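PDB 6KWS: methylglyoxal reductase (NADPH-dependent) from Candida albicans SC5314, which probably reduces methylglyoxal with NADPH as the electron donor. Local coordinates for residues 40-45 with 49-54; 63-68 with 76-81; 91-96 with 151-156; 209-212 with 218-221; 251-256 with 313-318. The protein carries 1 engineered substitution. All blocks are in the same frame, centred on the assembly; numbering follows the deposited sequence.

Contact 1 (40-45 with 49-54); sequences HLLKLF and KNLSYE. Engineered in segment 49-54: Lys49 (natural residue Gln).
Leu42, on the last turns of helix 35-44, reaches down to Leu51 and Tyr53 of the strand that follows and shares the bulk of this contact with Leu51. From its CB the chain is turned with CG beside the backbone N and anti to the carbonyl carbon (chi1 -53°), which brings the fork down to the strand. Leu42 CG itself lies 3.8 Å from Tyr53 CD2. Beyond it the two methyls part company. Leu42 CD1 goes to the tyrosine, 3.8 Å from Tyr53 CD2 and in the plane of the ring, so the phenol is met at its edge. Leu42 CD2 goes the other way, to the isobutyl group of Leu51, where it is 3.6 Å from Leu51 CG. Leu51 in turn reaches beyond this pair: its CD2 approaches Phe45 CB at 4.0 Å, the two side chains crossing at about a right angle. No hydrogen bond joins the segments, and the Tyr53 hydroxyl is instead bonded to Asp39 of helix 35-44, about a turn before Leu42. The short helix and strand segments run nearly antiparallel, at 171°, as expected on the return leg of a beta-alpha-beta crossover. The unit is strand 27-32, helix 35-44 and outermost strand 51-55, which pairs with 27-32, while Phe45 also packs on helix 12-23.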
# COMPACT_ATOMS: atom_id res chain seq x y z
N HIS A 40 16.92 12.06 -6.89
CA HIS A 40 16.37 12.41 -5.59
C HIS A 40 16.45 11.24 -4.63
O HIS A 40 16.90 11.37 -3.49
CB HIS A 40 14.92 12.86 -5.75
CG HIS A 40 14.30 13.29 -4.47
ND1 HIS A 40 14.85 14.27 -3.67
CD2 HIS A 40 13.20 12.85 -3.82
CE1 HIS A 40 14.11 14.42 -2.60
NE2 HIS A 40 13.09 13.58 -2.67
N LEU A 41 16.02 10.07 -5.09
CA LEU A 41 16.02 8.89 -4.23
C LEU A 41 17.43 8.56 -3.78
O LEU A 41 17.65 8.31 -2.59
CB LEU A 41 15.40 7.72 -4.97
CG LEU A 41 15.23 6.47 -4.13
CD1 LEU A 41 14.09 6.68 -3.14
CD2 LEU A 41 14.95 5.28 -5.06
N LEU A 42 18.40 8.59 -4.69
CA LEU A 42 19.75 8.23 -4.26
C LEU A 42 20.30 9.25 -3.27
O LEU A 42 21.08 8.89 -2.39
CB LEU A 42 20.69 8.05 -5.44
CG LEU A 42 20.31 7.10 -6.59
CD1 LEU A 42 21.56 6.70 -7.34
CD2 LEU A 42 19.53 5.86 -6.17
N LYS A 43 19.87 10.52 -3.35
CA LYS A 43 20.38 11.52 -2.42
C LYS A 43 19.78 11.37 -1.02
O LYS A 43 20.49 11.53 -0.02
CB LYS A 43 20.12 12.92 -2.97
CG LYS A 43 20.96 13.29 -4.16
CD LYS A 43 21.00 14.79 -4.28
CE LYS A 43 20.54 15.24 -5.65
NZ LYS A 43 21.18 16.55 -5.97
N LEU A 44 18.48 11.11 -0.93
CA LEU A 44 17.87 10.84 0.38
C LEU A 44 18.67 9.80 1.15
O LEU A 44 18.90 9.96 2.35
CB LEU A 44 16.43 10.37 0.20
CG LEU A 44 15.46 11.48 -0.22
CD1 LEU A 44 14.06 10.95 -0.55
CD2 LEU A 44 15.39 12.56 0.85
N PHE A 45 19.12 8.74 0.48
CA PHE A 45 19.87 7.69 1.13
C PHE A 45 21.38 7.93 1.09
O PHE A 45 22.14 7.07 1.52
CB PHE A 45 19.53 6.33 0.51
CG PHE A 45 18.16 5.82 0.87
CD1 PHE A 45 17.94 5.17 2.08
CD2 PHE A 45 17.09 6.00 0.01
CE1 PHE A 45 16.67 4.72 2.42
CE2 PHE A 45 15.82 5.56 0.35
CZ PHE A 45 15.61 4.91 1.55
N LYS A 49 26.33 2.27 -1.89
CA LYS A 49 26.80 1.32 -2.90
C LYS A 49 25.69 0.40 -3.36
O LYS A 49 25.60 0.05 -4.54
CB LYS A 49 27.97 0.50 -2.33
CG LYS A 49 27.70 0.06 -0.87
CD LYS A 49 28.81 -0.82 -0.25
CE LYS A 49 30.08 -0.02 0.03
NZ LYS A 49 29.84 1.20 0.87
N ASN A 50 24.83 -0.01 -2.42
CA ASN A 50 23.80 -1.02 -2.65
C ASN A 50 22.57 -0.51 -3.39
O ASN A 50 21.59 -1.26 -3.50
CB ASN A 50 23.35 -1.60 -1.31
CG ASN A 50 24.34 -2.59 -0.74
OD1 ASN A 50 25.26 -3.05 -1.43
ND2 ASN A 50 24.15 -2.93 0.54
N LEU A 51 22.57 0.74 -3.88
CA LEU A 51 21.35 1.35 -4.37
C LEU A 51 21.58 1.94 -5.75
O LEU A 51 22.57 2.64 -5.96
CB LEU A 51 20.86 2.45 -3.42
CG LEU A 51 19.55 3.14 -3.84
CD1 LEU A 51 18.34 2.19 -3.89
CD2 LEU A 51 19.27 4.29 -2.93
N SER A 52 20.65 1.69 -6.66
CA SER A 52 20.72 2.25 -8.00
C SER A 52 19.32 2.19 -8.59
O SER A 52 18.43 1.53 -8.06
CB SER A 52 21.71 1.49 -8.88
OG SER A 52 21.31 0.13 -8.98
N TYR A 53 19.15 2.88 -9.72
CA TYR A 53 17.82 3.00 -10.31
C TYR A 53 17.86 2.89 -11.83
O TYR A 53 18.87 3.16 -12.47
CB TYR A 53 17.17 4.33 -9.90
CG TYR A 53 17.75 5.57 -10.56
CD1 TYR A 53 17.22 6.06 -11.75
CD2 TYR A 53 18.81 6.25 -9.99
CE1 TYR A 53 17.73 7.20 -12.35
CE2 TYR A 53 19.33 7.40 -10.58
CZ TYR A 53 18.78 7.87 -11.77
OH TYR A 53 19.28 9.01 -12.39
N GLU A 54 16.72 2.49 -12.39
CA GLU A 54 16.47 2.52 -13.82
C GLU A 54 15.17 3.25 -14.07
O GLU A 54 14.29 3.30 -13.21
CB GLU A 54 16.42 1.10 -14.41
CG GLU A 54 17.69 0.30 -14.20
CD GLU A 54 18.84 0.74 -15.14
OE1 GLU A 54 19.87 0.03 -15.20
OE2 GLU A 54 18.72 1.79 -15.82

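Contact 2 (63-68 with 76-81); sequences GAFDKV and KVFLHL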
# COMPACT_ATOMS: atom_id res chain seq x y z
N GLY A 63 5.78 -3.98 -22.41
CA GLY A 63 7.23 -3.98 -22.45
C GLY A 63 7.93 -2.94 -21.60
O GLY A 63 9.15 -2.78 -21.73
N ALA A 64 7.21 -2.24 -20.71
CA ALA A 64 7.83 -1.19 -19.90
C ALA A 64 9.04 -1.72 -19.13
O ALA A 64 10.05 -1.01 -18.99
CB ALA A 64 6.81 -0.59 -18.94
N PHE A 65 8.98 -2.96 -18.65
CA PHE A 65 10.00 -3.51 -17.78
C PHE A 65 10.97 -4.47 -18.48
O PHE A 65 11.73 -5.17 -17.79
CB PHE A 65 9.34 -4.22 -16.59
CG PHE A 65 8.73 -3.28 -15.58
CD1 PHE A 65 7.38 -2.94 -15.64
CD2 PHE A 65 9.51 -2.72 -14.57
CE1 PHE A 65 6.82 -2.07 -14.71
CE2 PHE A 65 8.96 -1.86 -13.65
CZ PHE A 65 7.60 -1.53 -13.72
N ASP A 66 11.00 -4.51 -19.82
CA ASP A 66 11.86 -5.48 -20.50
C ASP A 66 13.32 -5.09 -20.38
O ASP A 66 14.16 -5.88 -19.95
CB ASP A 66 11.47 -5.61 -21.97
CG ASP A 66 10.02 -5.92 -22.14
OD1 ASP A 66 9.27 -5.63 -21.19
OD2 ASP A 66 9.62 -6.42 -23.22
N LYS A 67 13.63 -3.86 -20.78
CA LYS A 67 15.02 -3.42 -20.82
C LYS A 67 15.67 -3.50 -19.44
O LYS A 67 16.83 -3.93 -19.32
CB LYS A 67 15.09 -2.00 -21.41
CG LYS A 67 16.30 -1.18 -21.02
CD LYS A 67 16.21 0.23 -21.63
CE LYS A 67 17.43 1.08 -21.27
NZ LYS A 67 17.28 2.53 -21.59
N VAL A 68 14.93 -3.18 -18.39
CA VAL A 68 15.50 -3.32 -17.05
C VAL A 68 15.64 -4.80 -16.68
O VAL A 68 16.62 -5.20 -16.03
CB VAL A 68 14.67 -2.53 -16.03
CG1 VAL A 68 13.21 -2.91 -16.15
CG2 VAL A 68 15.18 -2.78 -14.62
N LYS A 76 16.77 -11.68 -8.45
CA LYS A 76 16.02 -12.84 -8.00
C LYS A 76 14.60 -12.51 -7.56
O LYS A 76 13.74 -13.39 -7.58
CB LYS A 76 16.75 -13.53 -6.85
CG LYS A 76 18.16 -13.95 -7.20
CD LYS A 76 18.26 -15.46 -7.31
CE LYS A 76 19.58 -15.93 -7.91
NZ LYS A 76 20.46 -16.57 -6.90
N VAL A 77 14.35 -11.27 -7.16
CA VAL A 77 13.07 -10.85 -6.60
C VAL A 77 12.59 -9.63 -7.35
O VAL A 77 13.38 -8.72 -7.63
CB VAL A 77 13.18 -10.54 -5.09
CG1 VAL A 77 11.87 -9.99 -4.59
CG2 VAL A 77 13.55 -11.77 -4.31
N PHE A 78 11.30 -9.60 -7.67
CA PHE A 78 10.68 -8.41 -8.23
C PHE A 78 9.54 -7.96 -7.31
O PHE A 78 8.49 -8.62 -7.25
CB PHE A 78 10.17 -8.67 -9.65
CG PHE A 78 9.69 -7.43 -10.38
CD1 PHE A 78 8.46 -6.86 -10.07
CD2 PHE A 78 10.44 -6.87 -11.40
CE1 PHE A 78 8.02 -5.74 -10.75
CE2 PHE A 78 10.00 -5.76 -12.09
CZ PHE A 78 8.78 -5.19 -11.77
N LEU A 79 9.75 -6.85 -6.60
CA LEU A 79 8.72 -6.23 -5.77
C LEU A 79 8.00 -5.17 -6.59
O LEU A 79 8.58 -4.13 -6.92
CB LEU A 79 9.34 -5.60 -4.53
CG LEU A 79 10.15 -6.51 -3.63
CD1 LEU A 79 10.65 -5.73 -2.44
CD2 LEU A 79 9.30 -7.65 -3.19
N HIS A 80 6.74 -5.41 -6.91
CA HIS A 80 5.97 -4.51 -7.76
C HIS A 80 5.13 -3.61 -6.86
O HIS A 80 4.14 -4.04 -6.26
CB HIS A 80 5.12 -5.33 -8.72
CG HIS A 80 4.33 -4.51 -9.69
ND1 HIS A 80 4.81 -3.36 -10.26
CD2 HIS A 80 3.08 -4.69 -10.20
CE1 HIS A 80 3.90 -2.85 -11.07
NE2 HIS A 80 2.84 -3.64 -11.05
N LEU A 81 5.54 -2.36 -6.72
CA LEU A 81 4.79 -1.43 -5.89
C LEU A 81 4.22 -0.25 -6.66
O LEU A 81 3.40 0.48 -6.10
CB LEU A 81 5.67 -0.90 -4.75
CG LEU A 81 6.52 -1.92 -3.99
CD1 LEU A 81 6.98 -1.33 -2.70
CD2 LEU A 81 5.77 -3.18 -3.70
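Phe65 and Phe78 meet through different first torsions: Phe78 extends its ring with CG anti to the backbone N (chi1 -172°), whereas Phe65 turns its CG beside the backbone N (chi1 -73°). Each ring is thereby carried across a wide gap, since the two CA atoms stand 10.8 Å apart. The result is a T-shaped, edge-to-face pair. Phe78 supplies the edge and Phe65 the face, with ring centroids 5.4 Å apart and planes at 81°. The leading atom is Phe78 CZ, which lies 3.8 Å from Phe65 CD2 and equally close to Phe65 CE2, above the rim of the ring and not over its middle. This would place partly positive ring hydrogens of Phe78 against the pi cloud of Phe65. Strand 75-80 belongs to the parallel part of the Rossmann sheet, beside strand 3-7, and helix 66-71 is the crossover element that leads into it. Phe65 occupies the N-cap position of that helix, and Asp66, the next residue, bonds through its N to Gly63 O at 3.2 Å. The ring of Phe65 also touches Val59, an NADPH-binding residue, and Ser7. Phe78 packs on Ile111 of helix 92-114, while His80, two residues further along the strand, turns its ND1 to the hydroxyl of Ser7.

Contact 3 (91-96 with 151-156); sequences DVEKEL and ISWQDA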
# COMPACT_ATOMS: atom_id res chain seq x y z
N ASP A 91 -14.07 8.90 -17.38
CA ASP A 91 -14.49 7.52 -17.62
C ASP A 91 -13.68 6.61 -16.72
O ASP A 91 -12.47 6.46 -16.89
CB ASP A 91 -14.31 7.08 -19.07
CG ASP A 91 -14.89 5.66 -19.33
OD1 ASP A 91 -15.01 5.28 -20.51
OD2 ASP A 91 -15.27 4.94 -18.36
N VAL A 92 -14.37 5.97 -15.78
CA VAL A 92 -13.72 4.99 -14.92
C VAL A 92 -13.19 3.80 -15.72
O VAL A 92 -12.19 3.19 -15.33
CB VAL A 92 -14.72 4.56 -13.83
CG1 VAL A 92 -14.09 3.56 -12.90
CG2 VAL A 92 -15.19 5.79 -13.06
N GLU A 93 -13.84 3.45 -16.83
CA GLU A 93 -13.43 2.25 -17.55
C GLU A 93 -12.06 2.42 -18.20
O GLU A 93 -11.18 1.57 -18.05
CB GLU A 93 -14.47 1.84 -18.59
CG GLU A 93 -14.18 0.45 -19.18
CD GLU A 93 -15.36 -0.17 -19.94
OE1 GLU A 93 -16.31 0.58 -20.31
OE2 GLU A 93 -15.34 -1.41 -20.14
N LYS A 94 -11.87 3.52 -18.95
CA LYS A 94 -10.60 3.70 -19.65
C LYS A 94 -9.51 4.26 -18.74
O LYS A 94 -8.33 3.99 -18.96
CB LYS A 94 -10.78 4.62 -20.87
CG LYS A 94 -11.78 4.12 -21.92
CD LYS A 94 -11.59 2.62 -22.27
CE LYS A 94 -11.71 2.32 -23.79
NZ LYS A 94 -12.60 1.15 -24.14
N GLU A 95 -9.87 5.01 -17.72
CA GLU A 95 -8.85 5.66 -16.91
C GLU A 95 -8.42 4.85 -15.69
O GLU A 95 -7.32 5.09 -15.17
CB GLU A 95 -9.33 7.06 -16.46
CG GLU A 95 -9.29 8.11 -17.59
CD GLU A 95 -9.87 9.47 -17.17
OE1 GLU A 95 -11.11 9.56 -16.99
OE2 GLU A 95 -9.10 10.45 -17.03
N LEU A 96 -9.22 3.89 -15.24
CA LEU A 96 -8.89 3.12 -14.05
C LEU A 96 -8.85 1.62 -14.26
O LEU A 96 -7.86 0.97 -13.90
CB LEU A 96 -9.88 3.46 -12.93
CG LEU A 96 -9.57 4.71 -12.12
CD1 LEU A 96 -10.71 5.02 -11.14
CD2 LEU A 96 -8.25 4.54 -11.40
N ILE A 151 -17.57 -7.23 -6.22
CA ILE A 151 -18.15 -6.20 -7.07
C ILE A 151 -18.00 -6.60 -8.53
O ILE A 151 -16.98 -7.15 -8.95
CB ILE A 151 -17.51 -4.83 -6.78
CG1 ILE A 151 -18.16 -3.74 -7.65
CG2 ILE A 151 -16.01 -4.88 -7.00
CD1 ILE A 151 -17.76 -2.28 -7.28
N SER A 152 -19.04 -6.35 -9.32
CA SER A 152 -18.97 -6.60 -10.75
C SER A 152 -18.22 -5.49 -11.50
O SER A 152 -18.11 -4.34 -11.05
CB SER A 152 -20.36 -6.72 -11.34
OG SER A 152 -20.97 -5.45 -11.36
N TRP A 153 -17.73 -5.85 -12.68
CA TRP A 153 -17.21 -4.85 -13.61
C TRP A 153 -18.23 -3.76 -13.86
O TRP A 153 -17.89 -2.58 -13.91
CB TRP A 153 -16.84 -5.54 -14.93
CG TRP A 153 -16.08 -4.69 -15.91
CD1 TRP A 153 -16.61 -3.85 -16.85
CD2 TRP A 153 -14.66 -4.62 -16.06
NE1 TRP A 153 -15.61 -3.26 -17.58
CE2 TRP A 153 -14.40 -3.71 -17.12
CE3 TRP A 153 -13.58 -5.23 -15.42
CZ2 TRP A 153 -13.10 -3.40 -17.53
CZ3 TRP A 153 -12.29 -4.91 -15.84
CH2 TRP A 153 -12.07 -4.01 -16.88
N GLN A 154 -19.49 -4.14 -14.02
CA GLN A 154 -20.49 -3.13 -14.32
C GLN A 154 -20.65 -2.17 -13.16
O GLN A 154 -20.67 -0.95 -13.35
CB GLN A 154 -21.82 -3.80 -14.68
CG GLN A 154 -21.83 -4.50 -16.05
CD GLN A 154 -20.87 -5.68 -16.13
OE1 GLN A 154 -20.58 -6.35 -15.13
NE2 GLN A 154 -20.38 -5.96 -17.33
N ASP A 155 -20.71 -2.71 -11.94
CA ASP A 155 -20.85 -1.85 -10.77
C ASP A 155 -19.60 -1.03 -10.49
O ASP A 155 -19.70 0.03 -9.86
CB ASP A 155 -21.23 -2.71 -9.58
CG ASP A 155 -22.69 -3.17 -9.63
OD1 ASP A 155 -23.37 -2.86 -10.65
OD2 ASP A 155 -23.15 -3.83 -8.67
N ALA A 156 -18.44 -1.47 -10.97
CA ALA A 156 -17.22 -0.71 -10.76
C ALA A 156 -17.20 0.60 -11.54
O ALA A 156 -16.45 1.50 -11.16
CB ALA A 156 -16.02 -1.58 -11.11
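The start of helix 92-114, in the Rossmann domain, meets the short, weakly bonded helix 153-156, and the two are tied by Trp153 and Glu93. The indole NE1 of Trp153 donates to Glu93 OE2 over 3.2 Å, with an N-H...acceptor angle of 160°. Seen from the indole the bond is well aimed, for the oxygen lies in the ring plane, at its edge. The carboxylate is less well matched: the donor comes from above its plane, 56° out of it. The glutamate chain is extended beyond CG, and with CG anti to the backbone N (chi1 -170°) it can span the distance between the helices and cross the tryptophan at about a right angle. Beside this polar link the Val92 CG1 methyl rests 3.6 Å from Ala156 O, a van der Waals contact with the backbone. Both helix starts are capped by side chains. Asp91 OD2 receives Glu93 N at 2.6 Å, met from above the carboxylate plane, and Ser152 OG receives Asp155 N at 2.8 Å. Glu93 is therefore held at its backbone by one carboxylate while its own takes the indole. Trp153 also lies on Leu97, Leu98 and Val101 of helix 92-114 and makes an edge-to-face pair with Phe170, so that the indole lies between helices 92-114 and 160-181.

Contact 4 (209-212 with 218-221); sequences QSLN and INSI
Asn219 makes the central bond of this contact, its ND2 donating to the main-chain O of Gln209 over 3.1 Å. The N-H...acceptor angle is 145°, and the acceptor lies close to the plane of the asparagine amide. From the other side the fit is looser: the donor stands above the carbonyl plane of Gln209, 35° out of it, and is not on a lone pair. Leu211 fills in next to the amide, its CG 3.9 Å from Asn219 ND2 and its CD2 4.1 Å away, so that an aliphatic branch flanks the nitrogen while the two side chains cross at a slant. Asn219 is able to reach the loop because its CG is anti to the backbone N (chi1 -156°), which sends the amide out from helix 216-222 toward segment 209-212. The stretch after strand 196-198 and the helix that follows probably belong to the smaller lobe, which in extended short-chain dehydrogenases forms the substrate-binding part. The loop is thus fastened to the helix that it leads into. Glu216, on the first turn of that helix, forms a second shell: its OE1 takes another bond from Asn219 ND2 and weaker ones from Leu211 N and Ser210 OG. Farther out, Ile334 of helix 323-337 packs against both Leu211 and Asn219.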
# COMPACT_ATOMS: atom_id res chain seq x y z
N GLN A 209 1.79 19.99 1.67
CA GLN A 209 0.70 20.58 2.40
C GLN A 209 -0.49 19.66 2.49
O GLN A 209 -1.19 19.64 3.50
CB GLN A 209 0.28 21.83 1.66
CG GLN A 209 -0.41 22.82 2.52
CD GLN A 209 0.68 23.55 3.27
OE1 GLN A 209 1.85 23.35 3.04
NE2 GLN A 209 0.26 24.48 4.12
N SER A 210 -0.77 19.00 1.38
CA SER A 210 -1.77 17.97 1.22
C SER A 210 -0.99 16.70 0.93
O SER A 210 -0.22 16.64 -0.04
CB SER A 210 -2.71 18.33 0.06
OG SER A 210 -3.94 17.65 0.21
N LEU A 211 -1.08 15.72 1.83
CA LEU A 211 -0.48 14.42 1.56
C LEU A 211 -1.22 13.77 0.41
O LEU A 211 -2.46 13.80 0.33
CB LEU A 211 -0.52 13.53 2.81
CG LEU A 211 0.03 14.04 4.15
CD1 LEU A 211 0.50 12.88 5.01
CD2 LEU A 211 1.14 15.05 3.97
N ASN A 212 -0.47 13.19 -0.52
CA ASN A 212 -1.10 12.46 -1.60
C ASN A 212 -1.42 11.01 -1.21
O ASN A 212 -1.97 10.26 -2.03
CB ASN A 212 -0.22 12.53 -2.86
CG ASN A 212 -0.34 13.89 -3.60
OD1 ASN A 212 -1.35 14.60 -3.47
ND2 ASN A 212 0.69 14.24 -4.36
N ILE A 218 -5.69 11.57 8.26
CA ILE A 218 -5.14 12.17 9.47
C ILE A 218 -4.88 13.66 9.26
O ILE A 218 -5.24 14.50 10.08
CB ILE A 218 -3.87 11.42 9.88
CG1 ILE A 218 -4.25 9.99 10.30
CG2 ILE A 218 -3.15 12.15 11.00
CD1 ILE A 218 -3.10 9.04 10.43
N ASN A 219 -4.24 13.99 8.13
CA ASN A 219 -3.94 15.38 7.81
C ASN A 219 -5.21 16.23 7.78
O ASN A 219 -5.20 17.38 8.24
CB ASN A 219 -3.23 15.46 6.46
CG ASN A 219 -2.39 16.70 6.32
OD1 ASN A 219 -1.94 17.26 7.31
ND2 ASN A 219 -2.20 17.16 5.09
N SER A 220 -6.30 15.69 7.23
CA SER A 220 -7.51 16.49 7.10
C SER A 220 -8.09 16.85 8.47
O SER A 220 -8.72 17.91 8.61
CB SER A 220 -8.53 15.74 6.25
OG SER A 220 -9.17 14.74 7.01
N ILE A 221 -7.87 16.01 9.48
CA ILE A 221 -8.22 16.38 10.86
C ILE A 221 -7.49 17.65 11.28
O ILE A 221 -8.07 18.54 11.91
CB ILE A 221 -7.90 15.23 11.84
CG1 ILE A 221 -8.67 13.95 11.50
CG2 ILE A 221 -8.15 15.68 13.25
CD1 ILE A 221 -10.14 14.13 11.41

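Contact 5 (251-256 with 313-318); sequences FENEDA and RELLGF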
# COMPACT_ATOMS: atom_id res chain seq x y z
N PHE A 251 8.88 -12.45 0.50
CA PHE A 251 9.75 -13.28 -0.32
C PHE A 251 10.87 -13.97 0.47
O PHE A 251 11.46 -14.92 -0.05
CB PHE A 251 10.36 -12.47 -1.48
CG PHE A 251 11.40 -11.47 -1.06
CD1 PHE A 251 12.71 -11.87 -0.79
CD2 PHE A 251 11.09 -10.13 -0.97
CE1 PHE A 251 13.68 -10.95 -0.41
CE2 PHE A 251 12.05 -9.21 -0.60
CZ PHE A 251 13.35 -9.62 -0.32
N GLU A 252 11.16 -13.54 1.69
CA GLU A 252 12.19 -14.20 2.48
C GLU A 252 11.68 -15.46 3.16
O GLU A 252 12.44 -16.42 3.34
CB GLU A 252 12.74 -13.25 3.54
CG GLU A 252 13.58 -12.09 3.03
CD GLU A 252 14.23 -11.32 4.19
OE1 GLU A 252 13.58 -11.19 5.27
OE2 GLU A 252 15.39 -10.87 4.04
N ASN A 253 10.42 -15.46 3.56
CA ASN A 253 9.77 -16.64 4.10
C ASN A 253 9.19 -17.47 2.96
O ASN A 253 8.46 -16.96 2.10
CB ASN A 253 8.68 -16.23 5.08
CG ASN A 253 7.91 -17.40 5.63
OD1 ASN A 253 8.19 -18.55 5.30
ND2 ASN A 253 6.94 -17.11 6.50
N GLU A 254 9.52 -18.76 2.95
CA GLU A 254 9.07 -19.63 1.87
C GLU A 254 7.56 -19.89 1.96
O GLU A 254 6.90 -20.03 0.93
CB GLU A 254 9.85 -20.94 1.87
CG GLU A 254 11.39 -20.81 2.00
CD GLU A 254 11.88 -20.48 3.44
OE1 GLU A 254 12.67 -19.52 3.62
OE2 GLU A 254 11.47 -21.18 4.41
N ASP A 255 7.00 -19.94 3.16
CA ASP A 255 5.56 -20.24 3.20
C ASP A 255 4.69 -19.11 2.67
O ASP A 255 3.47 -19.25 2.63
CB ASP A 255 5.12 -20.60 4.62
CG ASP A 255 6.01 -21.63 5.27
OD1 ASP A 255 6.52 -22.52 4.55
OD2 ASP A 255 6.20 -21.54 6.51
N ALA A 256 5.27 -17.99 2.26
CA ALA A 256 4.46 -16.91 1.72
C ALA A 256 4.17 -17.07 0.23
O ALA A 256 3.40 -16.27 -0.30
CB ALA A 256 5.13 -15.56 2.00
N ARG A 313 -0.94 -12.91 10.06
CA ARG A 313 -0.08 -12.59 11.20
C ARG A 313 0.87 -13.73 11.55
O ARG A 313 2.00 -13.48 11.99
CB ARG A 313 -0.94 -12.26 12.40
CG ARG A 313 -1.89 -11.15 12.11
CD ARG A 313 -1.65 -9.93 12.87
NE ARG A 313 -2.91 -9.25 13.13
CZ ARG A 313 -3.07 -8.14 13.84
NH1 ARG A 313 -2.01 -7.59 14.39
NH2 ARG A 313 -4.27 -7.61 13.98
N GLU A 314 0.43 -14.98 11.40
CA GLU A 314 1.34 -16.09 11.58
C GLU A 314 2.41 -16.09 10.50
O GLU A 314 3.58 -16.39 10.77
CB GLU A 314 0.59 -17.42 11.55
CG GLU A 314 -0.47 -17.61 12.64
CD GLU A 314 -1.10 -19.01 12.61
OE1 GLU A 314 -0.80 -19.80 11.67
OE2 GLU A 314 -1.90 -19.31 13.53
N LEU A 315 2.03 -15.75 9.27
CA LEU A 315 2.99 -15.78 8.19
C LEU A 315 4.10 -14.77 8.41
O LEU A 315 5.26 -15.02 8.04
CB LEU A 315 2.25 -15.54 6.88
CG LEU A 315 2.79 -16.14 5.60
CD1 LEU A 315 3.37 -17.53 5.82
CD2 LEU A 315 1.64 -16.18 4.61
N LEU A 316 3.78 -13.63 9.04
CA LEU A 316 4.72 -12.52 9.17
C LEU A 316 5.49 -12.58 10.49
O LEU A 316 6.68 -12.28 10.54
CB LEU A 316 3.99 -11.18 9.05
CG LEU A 316 3.18 -11.15 7.76
CD1 LEU A 316 2.33 -9.90 7.64
CD2 LEU A 316 4.09 -11.33 6.53
N GLY A 317 4.82 -12.96 11.57
CA GLY A 317 5.45 -13.09 12.87
C GLY A 317 6.19 -11.88 13.40
O GLY A 317 7.36 -12.00 13.78
N PHE A 318 5.56 -10.71 13.43
CA PHE A 318 6.14 -9.56 14.12
C PHE A 318 5.02 -8.66 14.61
O PHE A 318 3.91 -8.68 14.08
CB PHE A 318 7.15 -8.78 13.25
CG PHE A 318 6.58 -8.13 12.00
CD1 PHE A 318 6.02 -6.86 12.05
CD2 PHE A 318 6.68 -8.77 10.77
CE1 PHE A 318 5.53 -6.24 10.88
CE2 PHE A 318 6.19 -8.17 9.60
CZ PHE A 318 5.62 -6.90 9.66
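The amide of Asn253 is the flat group at the centre, using one end of its edge to reach Leu315 and the other to hold its own chain. At the nitrogen end Asn253 ND2 donates to Leu315 O over 3.1 Å. The oxygen lies in the amide plane, and the donor in turn lies in the carbonyl plane of Leu315, on a lone pair, although the N-H...acceptor angle is bent to 137°. At the other end Asn253 OD1 accepts Asp255 N at 2.8 Å, and this donor comes from above the plane of the side-chain carbonyl, 55° out of it. A pair of bonds thus fixes the rotation of the amide, which CG, anti to the backbone N, carries toward the helix. Leu315 completes the contact with its methyls. Leu315 CD1 lies off the nitrogen end of the amide, 3.7 Å from Asn253 ND2, and against Asp255, 3.6 Å from Asp255 O and 3.7 Å from Asp255 CB, while Leu315 CG is 4.3 Å from Ala256 CB. The acceptor is a carbonyl of the last turn of helix 310-316, just before Gly317 leaves the helix with positive phi. Outside the pair, Leu315 also packs on Ile261 of strand 260-269. The bond from Asp255 N to Asn253 OD1 closes an Asx turn, formed where helix 240-252 ends and a short 3-10 turn, 254-256, begins.

In the fold
Contacts 1 to 5 follow one another along the chain without overlap, and contacts 1 and 2 each set a helix or its start against a strand of the central Rossmann sheet. Contact 1, on outermost strand 51-55, leads into contact 2, about 17 Å away between centres: Glu54 and Val68 touch, linking successive elements. Contact 2 is also joined to contact 5, about 23 Å off between centres, because Phe251 packs on Val77 and Leu79 of strand 75-80. The others stand apart. Contact 3, at the start of helix 92-114, has its centre about 37 Å from that of contact 1, and contact 4 lies across the chain's centre from contacts 2 and 5. Contact 2 includes Leu81, which binds NADPH, and contact 1 lies close to Thr10, another NADPH-binding residue.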